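Side-chain contacts in SJCHGC06286 protein (Schistosoma japonicum, PDB 3QBR), which probably binds BH domains of partner proteins as a Bcl-2 family regulator of apoptosis, here represented by its folded part without the C-terminal region: residues A[28-33]-A[40-45]; A[35-40]-A[135-140]. All blocks are in the same frame, centred on the assembly; numbering follows the deposited sequence.

Contact 1 of 2, residues A[28-33]-A[40-45]; sequences FLLASA and YLTDLL
The backbones approach most closely at L30 and T42, whose CA atoms lie 6.7 Å apart, where the last turn of helix 17-31 comes beside the middle of helix 35-48. Two successive helices joined by a tight turn thus pack against each other at the edge of the all-helical Bcl-2 fold, and the case illustrates how a short connection can be closed mainly by apolar side chains, without a hydrogen bond between the two segments. L30 and L41 lie alongside each other, running in opposite senses, and the CD2 branch of L30 rests on L41 CB at 3.7 Å. The other neighbour of L30 is T42, which it meets at about a right angle; both its methyls approach the hydroxyl from the same side, CD2 at 3.7 Å from T42 OG1 and CD1 slightly farther. This is a van der Waals touch, since OG1 bonds to the carbonyl of T38 in its own helix. With CG anti to its carbonyl carbon (chi1 -68°), L41 sends its CD1 branch back across the gap, where the methyl lies 4.2 Å from L29 O and meets both L29 CB and, at 4.4 Å, A33 CB. Further inward, L29 also packs on R130 and I149, while F28 turns to I62, L65 and V69, tying the end of helix 17-31 to the interior. That end is braced by S32, whose OG donates to F28 O at 2.9 Å, tilted 31° out of the carbonyl plane, and also lies above one face of the F28 ring, 3.9 Å from its plane and displaced toward the rim.

Contact 2 of 2, residues A[35-40]-A[135-140]; sequences KQDTDY and RLSKHG
D37, in the first turn of helix 35-48, meets S137 at the end of helix 119-137, one of the two central helices of the Bcl-2 fold, and the pair exemplifies contact between a helix start and a helix terminus. The backbone N of D37 is held by N34 OD1, and its side chain leans across until OD1 lies 2.9 Å from S137 OG. The serine hydroxyl reaches this spot from between its own backbone N and carbonyl carbon (chi1 71°). Its lone proton also has L134 O within range, so the carboxylate may have to share it. Beyond S137, the ammonium of K138 comes within 4.6 Å of D37 OD2, too far for a salt bridge; its positive charge, like the start of the helix, may somewhat favour the ionised carboxylate. One turn later, Y40 extends its ring with CG anti to the backbone N (chi1 165°), laying it along the end of the opposing helix. There S137 CB touches the ring at CE2, 3.5 Å away, while S137 O lies over one ring face. The phenol end passes on to the type I turn S137 to G140, which closes helix 119-137 in a Schellman motif: G140 N bonds to S137 O, H141 N to L136 O, and G140 takes the positive phi (58°) that glycine accepts readily. Outside the contact, the D92 carboxylate forms a salt bridge with R135 and its backbone O accepts a bond from H139 NE2, while Y40 also touches S142. The farthest point of the tyrosine, OH, ends 3.3 Å from G140 CA.

Overall arrangement
From the N terminus, the chain leaves helix 17-31, turns within a few residues and enters helix 35-48, and contact 1 closes this short loop. Contact 2 starts inside that loop, at residues 35-40, and reaches some 95 residues ahead to 135-140, enclosing helices 58-79, 83-89 and 99-113. The segments alternate along the chain, so the two closures cross rather than nest. They share Y40, which touches across contact 2 but not across contact 1, and their centres are about 8 Å apart. Helix 35-48 is therefore bound to helix 17-31 through one contact and to the end of central helix 119-137 through the other. Where they meet, T38 OG1 packs 3.1 Å from A33 O but bonds to N34 O.

Contact 1 of 2, residues A[28-33]-A[40-45]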
ATOM      1  N   PHE A  28      -1.620   6.110  -7.141  1.00 34.38           N
ATOM      2  CA  PHE A  28      -0.825   6.502  -5.985  1.00 40.02           C
ATOM      3  C   PHE A  28       0.636   6.106  -6.180  1.00 40.97           C
ATOM      4  O   PHE A  28       1.522   6.903  -5.951  1.00 43.20           O
ATOM      5  CB  PHE A  28      -1.391   5.928  -4.678  1.00 37.87           C
ATOM      6  CG  PHE A  28      -0.372   5.851  -3.572  1.00 44.16           C
ATOM      7  CD1 PHE A  28       0.053   7.001  -2.927  1.00 38.46           C
ATOM      8  CD2 PHE A  28       0.185   4.631  -3.202  1.00 43.94           C
ATOM      9  CE1 PHE A  28       1.003   6.932  -1.915  1.00 41.29           C
ATOM     10  CE2 PHE A  28       1.129   4.564  -2.202  1.00 45.29           C
ATOM     11  CZ  PHE A  28       1.538   5.721  -1.556  1.00 40.58           C
ATOM     12  N   LEU A  29       0.882   4.885  -6.626  1.00 39.44           N
ATOM     13  CA  LEU A  29       2.239   4.506  -6.992  1.00 40.69           C
ATOM     14  C   LEU A  29       2.853   5.367  -8.133  1.00 48.14           C
ATOM     15  O   LEU A  29       4.040   5.711  -8.101  1.00 46.22           O
ATOM     16  CB  LEU A  29       2.311   3.017  -7.328  1.00 36.62           C
ATOM     17  CG  LEU A  29       1.881   2.032  -6.239  1.00 47.30           C
ATOM     18  CD1 LEU A  29       1.697   0.615  -6.842  1.00 38.60           C
ATOM     19  CD2 LEU A  29       2.852   2.034  -5.015  1.00 39.42           C
ATOM     20  N   LEU A  30       2.067   5.724  -9.142  1.00 42.96           N
ATOM     21  CA  LEU A  30       2.635   6.563 -10.203  1.00 47.56           C
ATOM     22  C   LEU A  30       2.969   7.973  -9.718  1.00 51.62           C
ATOM     23  O   LEU A  30       3.845   8.634 -10.274  1.00 61.12           O
ATOM     24  CB  LEU A  30       1.714   6.642 -11.416  1.00 44.95           C
ATOM     25  CG  LEU A  30       1.496   5.341 -12.187  1.00 47.83           C
ATOM     26  CD1 LEU A  30       0.848   5.632 -13.536  1.00 44.19           C
ATOM     27  CD2 LEU A  30       2.793   4.574 -12.376  1.00 48.35           C
ATOM     28  N   ALA A  31       2.282   8.429  -8.678  1.00 42.28           N
ATOM     29  CA  ALA A  31       2.468   9.802  -8.206  1.00 42.38           C
ATOM     30  C   ALA A  31       3.443   9.922  -7.049  1.00 45.52           C
ATOM     31  O   ALA A  31       3.684  11.012  -6.560  1.00 48.40           O
ATOM     32  CB  ALA A  31       1.139  10.445  -7.831  1.00 40.77           C
ATOM     33  N   SER A  32       4.035   8.818  -6.628  1.00 38.83           N
ATOM     34  CA  SER A  32       4.909   8.874  -5.463  1.00 42.57           C
ATOM     35  C   SER A  32       6.289   8.256  -5.742  1.00 55.30           C
ATOM     36  O   SER A  32       7.047   8.017  -4.819  1.00 59.12           O
ATOM     37  CB  SER A  32       4.233   8.198  -4.267  1.00 41.37           C
ATOM     38  OG  SER A  32       4.026   6.809  -4.507  1.00 49.67           O
ATOM     39  N   ALA A  33       6.611   8.003  -7.011  1.00 55.99           N
ATOM     40  CA  ALA A  33       7.879   7.374  -7.382  1.00 51.98           C
ATOM     41  C   ALA A  33       8.804   8.418  -7.963  1.00 51.72           C
ATOM     42  O   ALA A  33       8.350   9.461  -8.410  1.00 53.88           O
ATOM     43  CB  ALA A  33       7.647   6.261  -8.410  1.00 44.92           C
ATOM     44  N   TYR A  40       9.292   3.359 -15.361  1.00 46.20           N
ATOM     45  CA  TYR A  40       9.244   1.903 -15.390  1.00 44.99           C
ATOM     46  C   TYR A  40       7.835   1.419 -15.029  1.00 46.04           C
ATOM     47  O   TYR A  40       7.266   0.545 -15.698  1.00 48.02           O
ATOM     48  CB  TYR A  40      10.322   1.281 -14.492  1.00 40.52           C
ATOM     49  CG  TYR A  40      10.079  -0.187 -14.206  1.00 46.82           C
ATOM     50  CD1 TYR A  40      10.450  -1.175 -15.125  1.00 51.90           C
ATOM     51  CD2 TYR A  40       9.472  -0.593 -13.014  1.00 41.59           C
ATOM     52  CE1 TYR A  40      10.207  -2.539 -14.867  1.00 51.97           C
ATOM     53  CE2 TYR A  40       9.219  -1.943 -12.749  1.00 48.36           C
ATOM     54  CZ  TYR A  40       9.589  -2.909 -13.664  1.00 55.93           C
ATOM     55  OH  TYR A  40       9.334  -4.235 -13.374  1.00 58.23           O
ATOM     56  N   LEU A  41       7.244   2.015 -14.001  1.00 43.33           N
ATOM     57  CA  LEU A  41       5.912   1.577 -13.583  1.00 43.60           C
ATOM     58  C   LEU A  41       4.825   1.959 -14.588  1.00 39.41           C
ATOM     59  O   LEU A  41       3.861   1.232 -14.797  1.00 44.12           O
ATOM     60  CB  LEU A  41       5.565   2.164 -12.220  1.00 52.84           C
ATOM     61  CG  LEU A  41       6.380   1.640 -11.035  1.00 58.10           C
ATOM     62  CD1 LEU A  41       6.012   2.402  -9.765  1.00 57.94           C
ATOM     63  CD2 LEU A  41       6.169   0.134 -10.857  1.00 57.12           C
ATOM     64  N   THR A  42       4.979   3.120 -15.194  1.00 40.72           N
ATOM     65  CA  THR A  42       3.970   3.602 -16.093  1.00 46.48           C
ATOM     66  C   THR A  42       3.894   2.689 -17.301  1.00 53.43           C
ATOM     67  O   THR A  42       2.805   2.372 -17.780  1.00 53.53           O
ATOM     68  CB  THR A  42       4.272   5.013 -16.577  1.00 54.53           C
ATOM     69  OG1 THR A  42       4.266   5.926 -15.465  1.00 42.82           O
ATOM     70  CG2 THR A  42       3.230   5.422 -17.617  1.00 30.52           C
ATOM     71  N   ASP A  43       5.053   2.251 -17.782  1.00 57.87           N
ATOM     72  CA  ASP A  43       5.086   1.358 -18.942  1.00 55.00           C
ATOM     73  C   ASP A  43       4.596  -0.035 -18.593  1.00 54.96           C
ATOM     74  O   ASP A  43       3.867  -0.645 -19.377  1.00 57.72           O
ATOM     75  CB  ASP A  43       6.478   1.315 -19.591  1.00 57.48           C
ATOM     76  CG  ASP A  43       6.964   2.712 -20.050  1.00 80.44           C
ATOM     77  OD1 ASP A  43       6.173   3.694 -20.020  1.00 87.46           O
ATOM     78  OD2 ASP A  43       8.147   2.827 -20.435  1.00 83.32           O
ATOM     79  N   LEU A  44       4.970  -0.527 -17.411  1.00 46.57           N
ATOM     80  CA  LEU A  44       4.502  -1.826 -16.964  1.00 45.72           C
ATOM     81  C   LEU A  44       3.002  -1.852 -16.954  1.00 49.94           C
ATOM     82  O   LEU A  44       2.388  -2.814 -17.406  1.00 55.05           O
ATOM     83  CB  LEU A  44       5.006  -2.143 -15.564  1.00 49.25           C
ATOM     84  CG  LEU A  44       4.380  -3.369 -14.897  1.00 45.04           C
ATOM     85  CD1 LEU A  44       4.381  -4.545 -15.860  1.00 45.97           C
ATOM     86  CD2 LEU A  44       5.167  -3.702 -13.649  1.00 44.86           C
ATOM     87  N   LEU A  45       2.402  -0.796 -16.429  1.00 52.45           N
ATOM     88  CA  LEU A  45       0.947  -0.732 -16.393  1.00 62.44           C
ATOM     89  C   LEU A  45       0.336  -0.695 -17.804  1.00 63.97           C
ATOM     90  O   LEU A  45      -0.641  -1.399 -18.085  1.00 64.40           O
ATOM     91  CB  LEU A  45       0.477   0.465 -15.568  1.00 62.99           C
ATOM     92  CG  LEU A  45      -1.044   0.574 -15.526  1.00 69.84           C
ATOM     93  CD1 LEU A  45      -1.639  -0.759 -15.082  1.00 70.84           C
ATOM     94  CD2 LEU A  45      -1.477   1.714 -14.619  1.00 76.05           C
TER

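Contact 2 of 2, residues A[35-40]-A[135-140]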
ATOM      1  N   LYS A  35      11.514   9.772 -10.956  1.00 51.34           N
ATOM      2  CA  LYS A  35      11.484   9.786 -12.411  1.00 57.29           C
ATOM      3  C   LYS A  35      11.684   8.406 -13.021  1.00 51.59           C
ATOM      4  O   LYS A  35      10.852   7.933 -13.796  1.00 65.04           O
ATOM      5  CB  LYS A  35      12.550  10.743 -12.947  1.00 20.00           C
ATOM      6  N   GLN A  36      12.782   7.754 -12.682  1.00 41.77           N
ATOM      7  CA  GLN A  36      13.073   6.424 -13.243  1.00 51.17           C
ATOM      8  C   GLN A  36      11.983   5.382 -12.965  1.00 47.79           C
ATOM      9  O   GLN A  36      11.540   4.665 -13.876  1.00 48.95           O
ATOM     10  CB  GLN A  36      14.437   5.917 -12.747  1.00 50.94           C
ATOM     11  CG  GLN A  36      14.760   4.503 -13.186  1.00 64.29           C
ATOM     12  CD  GLN A  36      16.188   4.117 -12.878  1.00 81.09           C
ATOM     13  OE1 GLN A  36      16.714   4.436 -11.809  1.00 88.74           O
ATOM     14  NE2 GLN A  36      16.825   3.422 -13.811  1.00 87.05           N
ATOM     15  N   ASP A  37      11.540   5.316 -11.710  1.00 42.52           N
ATOM     16  CA  ASP A  37      10.522   4.342 -11.300  1.00 44.32           C
ATOM     17  C   ASP A  37       9.159   4.703 -11.841  1.00 43.25           C
ATOM     18  O   ASP A  37       8.371   3.821 -12.181  1.00 46.60           O
ATOM     19  CB  ASP A  37      10.469   4.221  -9.773  1.00 48.23           C
ATOM     20  CG  ASP A  37      11.665   3.468  -9.198  1.00 62.33           C
ATOM     21  OD1 ASP A  37      11.838   2.258  -9.525  1.00 56.93           O
ATOM     22  OD2 ASP A  37      12.425   4.097  -8.416  1.00 70.54           O
ATOM     23  N   THR A  38       8.877   5.999 -11.931  1.00 43.57           N
ATOM     24  CA  THR A  38       7.611   6.420 -12.514  1.00 51.14           C
ATOM     25  C   THR A  38       7.456   5.871 -13.929  1.00 53.44           C
ATOM     26  O   THR A  38       6.420   5.283 -14.280  1.00 48.64           O
ATOM     27  CB  THR A  38       7.471   7.917 -12.604  1.00 48.45           C
ATOM     28  OG1 THR A  38       7.586   8.499 -11.300  1.00 56.45           O
ATOM     29  CG2 THR A  38       6.106   8.228 -13.169  1.00 35.46           C
ATOM     30  N   ASP A  39       8.503   6.070 -14.730  1.00 45.66           N
ATOM     31  CA  ASP A  39       8.546   5.557 -16.096  1.00 49.80           C
ATOM     32  C   ASP A  39       8.489   4.040 -16.172  1.00 54.32           C
ATOM     33  O   ASP A  39       7.742   3.484 -16.980  1.00 46.14           O
ATOM     34  CB  ASP A  39       9.811   6.035 -16.811  1.00 52.38           C
ATOM     35  CG  ASP A  39       9.718   7.496 -17.279  1.00 70.14           C
ATOM     36  OD1 ASP A  39       8.768   8.230 -16.890  1.00 76.15           O
ATOM     37  OD2 ASP A  39      10.612   7.905 -18.051  1.00 72.52           O
ATOM     38  N   TYR A  40       9.292   3.359 -15.361  1.00 46.20           N
ATOM     39  CA  TYR A  40       9.244   1.903 -15.390  1.00 44.99           C
ATOM     40  C   TYR A  40       7.835   1.419 -15.029  1.00 46.04           C
ATOM     41  O   TYR A  40       7.266   0.545 -15.698  1.00 48.02           O
ATOM     42  CB  TYR A  40      10.322   1.281 -14.492  1.00 40.52           C
ATOM     43  CG  TYR A  40      10.079  -0.187 -14.206  1.00 46.82           C
ATOM     44  CD1 TYR A  40      10.450  -1.175 -15.125  1.00 51.90           C
ATOM     45  CD2 TYR A  40       9.472  -0.593 -13.014  1.00 41.59           C
ATOM     46  CE1 TYR A  40      10.207  -2.539 -14.867  1.00 51.97           C
ATOM     47  CE2 TYR A  40       9.219  -1.943 -12.749  1.00 48.36           C
ATOM     48  CZ  TYR A  40       9.589  -2.909 -13.664  1.00 55.93           C
ATOM     49  OH  TYR A  40       9.334  -4.235 -13.374  1.00 58.23           O
ATOM     50  N   ARG A 135      11.111  -1.522  -4.195  1.00 56.05           N
ATOM     51  CA  ARG A 135      12.270  -2.399  -4.030  1.00 59.81           C
ATOM     52  C   ARG A 135      12.232  -3.526  -5.037  1.00 58.64           C
ATOM     53  O   ARG A 135      13.262  -3.961  -5.523  1.00 60.26           O
ATOM     54  CB  ARG A 135      12.367  -2.959  -2.610  1.00 70.45           C
ATOM     55  CG  ARG A 135      12.687  -1.901  -1.576  1.00 86.51           C
ATOM     56  CD  ARG A 135      13.391  -2.493  -0.359  1.00101.25           C
ATOM     57  NE  ARG A 135      14.782  -2.856  -0.635  1.00111.35           N
ATOM     58  CZ  ARG A 135      15.782  -2.692   0.230  1.00116.86           C
ATOM     59  NH1 ARG A 135      15.551  -2.157   1.421  1.00121.06           N
ATOM     60  NH2 ARG A 135      17.017  -3.046  -0.099  1.00116.12           N
ATOM     61  N   LEU A 136      11.037  -4.010  -5.329  1.00 62.34           N
ATOM     62  CA  LEU A 136      10.846  -5.022  -6.358  1.00 57.41           C
ATOM     63  C   LEU A 136      11.286  -4.523  -7.734  1.00 55.19           C
ATOM     64  O   LEU A 136      11.739  -5.292  -8.579  1.00 58.41           O
ATOM     65  CB  LEU A 136       9.371  -5.419  -6.412  1.00 51.71           C
ATOM     66  CG  LEU A 136       8.928  -6.500  -5.429  1.00 53.50           C
ATOM     67  CD1 LEU A 136       7.412  -6.478  -5.266  1.00 45.50           C
ATOM     68  CD2 LEU A 136       9.412  -7.875  -5.907  1.00 41.34           C
ATOM     69  N   SER A 137      11.146  -3.228  -7.959  1.00 54.27           N
ATOM     70  CA  SER A 137      11.352  -2.685  -9.288  1.00 53.40           C
ATOM     71  C   SER A 137      12.823  -2.366  -9.589  1.00 55.12           C
ATOM     72  O   SER A 137      13.203  -2.236 -10.762  1.00 49.25           O
ATOM     73  CB  SER A 137      10.424  -1.488  -9.535  1.00 55.08           C
ATOM     74  OG  SER A 137      10.827  -0.371  -8.785  1.00 61.13           O
ATOM     75  N   LYS A 138      13.645  -2.267  -8.542  1.00 58.60           N
ATOM     76  CA  LYS A 138      15.101  -2.225  -8.727  1.00 67.21           C
ATOM     77  C   LYS A 138      15.591  -3.331  -9.679  1.00 64.74           C
ATOM     78  O   LYS A 138      16.486  -3.097 -10.474  1.00 68.44           O
ATOM     79  CB  LYS A 138      15.863  -2.300  -7.391  1.00 71.47           C
ATOM     80  CG  LYS A 138      15.752  -1.056  -6.497  1.00 78.56           C
ATOM     81  CD  LYS A 138      16.270   0.215  -7.187  1.00 86.87           C
ATOM     82  CE  LYS A 138      16.136   1.451  -6.290  1.00 84.21           C
ATOM     83  NZ  LYS A 138      16.560   2.726  -6.962  1.00 86.34           N
ATOM     84  N   HIS A 139      15.006  -4.522  -9.600  1.00 58.59           N
ATOM     85  CA  HIS A 139      15.386  -5.621 -10.477  1.00 56.98           C
ATOM     86  C   HIS A 139      14.269  -6.010 -11.433  1.00 64.11           C
ATOM     87  O   HIS A 139      14.242  -7.133 -11.937  1.00 70.86           O
ATOM     88  CB  HIS A 139      15.746  -6.863  -9.667  1.00 65.92           C
ATOM     89  CG  HIS A 139      16.804  -6.633  -8.642  1.00 80.69           C
ATOM     90  ND1 HIS A 139      18.024  -6.068  -8.946  1.00 87.49           N
ATOM     91  CD2 HIS A 139      16.835  -6.906  -7.318  1.00 85.06           C
ATOM     92  CE1 HIS A 139      18.756  -5.990  -7.851  1.00 82.98           C
ATOM     93  NE2 HIS A 139      18.059  -6.496  -6.850  1.00 89.98           N
ATOM     94  N   GLY A 140      13.336  -5.102 -11.675  1.00 52.51           N
ATOM     95  CA  GLY A 140      12.292  -5.388 -12.632  1.00 46.99           C
ATOM     96  C   GLY A 140      11.450  -6.608 -12.342  1.00 50.20           C
ATOM     97  O   GLY A 140      11.203  -7.408 -13.228  1.00 55.90           O
TER